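Local coordinates for adhesin (Neisseria meningitidis, PDB 5MY7), which is an adhesin that also inhibits lysozyme, probably helping the bacterium withstand this host defence enzyme, at residues V46-N51 with Q105-T110. Sequence-based numbering, arbitrary orientation.
Sequences VTYGFN and QPIMIT
With chi1 at 76°, Ile107 sets its CG1 between its own backbone N and carbonyl carbon, and the extended chi2 carries CD1 out to Val46, while CG2, anti to the carbonyl carbon, turns to the end of Tyr48. Tyr48 answers with chi1 -56°, which places the ring beside its backbone N and runs it along its own strand, back alongside Val46. The two branches of Ile107 thus have separate tasks. CD1 packs on Val46 CG2 at 3.9 Å, the two side chains passing alongside and pointing opposite ways; CG2 lies 3.5 Å from Tyr48 OH, a methyl against the phenol oxygen rather than against the ring. Val46 is split in the same way: its CG1 sits 3.5 Å above the plane of the Tyr48 ring, displaced from the ring centre to its margin, and probably helps to hold the ring's tilt. The strands themselves stay well apart, 9.9 Å from Val46 CA to Ile107 CA, and belong to different antiparallel sheets, so side chains alone bridge them. Leu92 touches both Val46 and Ile107, and Ala59 lies against Val46 and Tyr48, extending this apolar packing at the heart of the ACP-like domain. No hydrogen bond crosses between the segments. The buried Tyr48 hydroxyl is satisfied by its hydrogen bond with Tyr36 OH, so it can lie against the Ile107 methyl without an unmet polar demand, and the methyl adds van der Waals packing.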
ATOM      1  N   VAL A  46       3.163  -6.414  -2.549  1.00 19.00           N
ATOM      2  CA  VAL A  46       1.999  -5.554  -2.860  1.00 19.08           C
ATOM      3  C   VAL A  46       1.917  -5.304  -4.351  1.00 19.47           C
ATOM      4  O   VAL A  46       2.921  -4.971  -4.993  1.00 21.20           O
ATOM      5  CB  VAL A  46       2.074  -4.163  -2.133  1.00 19.00           C
ATOM      6  CG1 VAL A  46       0.801  -3.318  -2.393  1.00 19.60           C
ATOM      7  CG2 VAL A  46       2.298  -4.371  -0.639  1.00 18.59           C
ATOM      8  N   THR A  47       0.704  -5.473  -4.902  1.00 19.17           N
ATOM      9  CA  THR A  47       0.382  -5.229  -6.299  1.00 21.17           C
ATOM     10  C   THR A  47      -0.465  -3.960  -6.421  1.00 20.50           C
ATOM     11  O   THR A  47      -1.510  -3.858  -5.761  1.00 22.37           O
ATOM     12  CB  THR A  47      -0.318  -6.445  -6.930  1.00 23.73           C
ATOM     13  OG1 THR A  47       0.543  -7.593  -6.831  1.00 25.86           O
ATOM     14  CG2 THR A  47      -0.673  -6.173  -8.422  1.00 25.23           C
ATOM     15  N   TYR A  48       0.017  -3.008  -7.226  1.00 20.53           N
ATOM     16  CA  TYR A  48      -0.664  -1.753  -7.475  1.00 21.75           C
ATOM     17  C   TYR A  48      -1.316  -1.770  -8.848  1.00 23.47           C
ATOM     18  O   TYR A  48      -0.667  -2.145  -9.866  1.00 25.16           O
ATOM     19  CB  TYR A  48       0.303  -0.562  -7.363  1.00 22.44           C
ATOM     20  CG  TYR A  48       1.035  -0.480  -6.030  1.00 20.87           C
ATOM     21  CD1 TYR A  48       0.435   0.123  -4.914  1.00 21.18           C
ATOM     22  CD2 TYR A  48       2.302  -1.045  -5.837  1.00 21.11           C
ATOM     23  CE1 TYR A  48       1.064   0.179  -3.681  1.00 20.58           C
ATOM     24  CE2 TYR A  48       2.942  -0.974  -4.609  1.00 21.88           C
ATOM     25  CZ  TYR A  48       2.317  -0.378  -3.526  1.00 21.04           C
ATOM     26  OH  TYR A  48       2.941  -0.295  -2.282  1.00 20.60           O
ATOM     27  N   GLY A  49      -2.591  -1.339  -8.883  1.00 23.24           N
ATOM     28  CA  GLY A  49      -3.292  -1.087 -10.149  1.00 26.69           C
ATOM     29  C   GLY A  49      -3.176   0.348 -10.628  1.00 27.79           C
ATOM     30  O   GLY A  49      -3.252   1.292  -9.821  1.00 28.89           O
ATOM     31  N   PHE A  50      -2.984   0.497 -11.944  1.00 27.52           N
ATOM     32  CA  PHE A  50      -2.829   1.812 -12.583  1.00 27.24           C
ATOM     33  C   PHE A  50      -3.814   1.986 -13.731  1.00 29.45           C
ATOM     34  O   PHE A  50      -3.944   1.062 -14.518  1.00 33.78           O
ATOM     35  CB  PHE A  50      -1.430   1.926 -13.173  1.00 30.08           C
ATOM     36  CG  PHE A  50      -0.326   2.125 -12.148  1.00 31.00           C
ATOM     37  CD1 PHE A  50       0.065   3.405 -11.759  1.00 35.32           C
ATOM     38  CD2 PHE A  50       0.332   1.036 -11.602  1.00 30.60           C
ATOM     39  CE1 PHE A  50       1.080   3.596 -10.830  1.00 39.74           C
ATOM     40  CE2 PHE A  50       1.350   1.213 -10.693  1.00 35.19           C
ATOM     41  CZ  PHE A  50       1.721   2.482 -10.290  1.00 36.88           C
ATOM     42  N   ASN A  51      -4.542   3.118 -13.779  1.00 26.88           N
ATOM     43  CA  ASN A  51      -5.529   3.367 -14.865  1.00 26.91           C
ATOM     44  C   ASN A  51      -4.841   4.002 -16.078  1.00 29.88           C
ATOM     45  O   ASN A  51      -3.625   4.264 -16.029  1.00 30.47           O
ATOM     46  CB  ASN A  51      -6.746   4.162 -14.357  1.00 28.41           C
ATOM     47  CG  ASN A  51      -6.485   5.643 -14.181  1.00 27.59           C
ATOM     48  OD1 ASN A  51      -5.363   6.120 -14.280  1.00 30.04           O
ATOM     49  ND2 ASN A  51      -7.563   6.387 -13.882  1.00 29.82           N
ATOM     50  N   GLN A 105       9.274   4.071  -3.233  1.00 26.67           N
ATOM     51  CA  GLN A 105       8.552   4.595  -2.074  1.00 25.15           C
ATOM     52  C   GLN A 105       8.574   3.618  -0.888  1.00 23.19           C
ATOM     53  O   GLN A 105       8.421   2.398  -1.105  1.00 24.29           O
ATOM     54  CB  GLN A 105       7.071   4.901  -2.410  1.00 25.37           C
ATOM     55  CG  GLN A 105       6.862   5.936  -3.507  1.00 26.96           C
ATOM     56  CD  GLN A 105       7.675   7.196  -3.282  1.00 30.09           C
ATOM     57  OE1 GLN A 105       7.524   7.855  -2.275  1.00 28.96           O
ATOM     58  NE2 GLN A 105       8.567   7.528  -4.234  1.00 29.48           N
ATOM     59  N   PRO A 106       8.755   4.121   0.345  1.00 22.55           N
ATOM     60  CA  PRO A 106       8.525   3.265   1.513  1.00 20.91           C
ATOM     61  C   PRO A 106       7.016   3.055   1.737  1.00 19.62           C
ATOM     62  O   PRO A 106       6.215   3.877   1.252  1.00 20.22           O
ATOM     63  CB  PRO A 106       9.142   4.070   2.651  1.00 23.44           C
ATOM     64  CG  PRO A 106       8.822   5.513   2.251  1.00 25.89           C
ATOM     65  CD  PRO A 106       8.937   5.540   0.726  1.00 23.70           C
ATOM     66  N   ILE A 107       6.620   2.023   2.488  1.00 17.46           N
ATOM     67  CA  ILE A 107       5.205   1.831   2.862  1.00 17.11           C
ATOM     68  C   ILE A 107       5.029   1.480   4.336  1.00 17.71           C
ATOM     69  O   ILE A 107       5.993   1.068   5.027  1.00 18.77           O
ATOM     70  CB  ILE A 107       4.465   0.763   1.987  1.00 17.48           C
ATOM     71  CG1 ILE A 107       4.830  -0.706   2.345  1.00 18.69           C
ATOM     72  CG2 ILE A 107       4.609   1.032   0.503  1.00 19.39           C
ATOM     73  CD1 ILE A 107       3.893  -1.753   1.711  1.00 20.09           C
ATOM     74  N   MET A 108       3.800   1.623   4.819  1.00 16.86           N
ATOM     75  CA  MET A 108       3.347   1.024   6.094  1.00 17.24           C
ATOM     76  C   MET A 108       1.946   0.483   5.927  1.00 15.99           C
ATOM     77  O   MET A 108       1.199   0.988   5.049  1.00 16.85           O
ATOM     78  CB  MET A 108       3.428   2.009   7.240  1.00 21.46           C
ATOM     79  CG  MET A 108       2.535   3.252   7.038  1.00 23.01           C
ATOM     80  SD  MET A 108       2.736   4.534   8.296  1.00 28.86           S
ATOM     81  CE  MET A 108       4.388   5.119   8.267  1.00 36.25           C
ATOM     82  N   ILE A 109       1.584  -0.552   6.709  1.00 16.09           N
ATOM     83  CA  ILE A 109       0.219  -1.118   6.700  1.00 15.54           C
ATOM     84  C   ILE A 109      -0.264  -1.229   8.147  1.00 16.20           C
ATOM     85  O   ILE A 109       0.413  -1.816   9.033  1.00 17.02           O
ATOM     86  CB  ILE A 109       0.129  -2.506   6.009  1.00 16.98           C
ATOM     87  CG1 ILE A 109       0.660  -2.450   4.554  1.00 17.75           C
ATOM     88  CG2 ILE A 109      -1.299  -3.031   6.007  1.00 19.78           C
ATOM     89  CD1 ILE A 109       0.816  -3.794   3.848  1.00 18.84           C
ATOM     90  N   THR A 110      -1.479  -0.662   8.380  1.00 15.83           N
ATOM     91  CA  THR A 110      -2.131  -0.674   9.657  1.00 16.38           C
ATOM     92  C   THR A 110      -3.323  -1.638   9.602  1.00 15.99           C
ATOM     93  O   THR A 110      -4.071  -1.665   8.624  1.00 17.31           O
ATOM     94  CB  THR A 110      -2.584   0.766  10.044  1.00 18.15           C
ATOM     95  OG1 THR A 110      -1.461   1.656  10.057  1.00 18.31           O
ATOM     96  CG2 THR A 110      -3.199   0.779  11.418  1.00 19.27           C
TER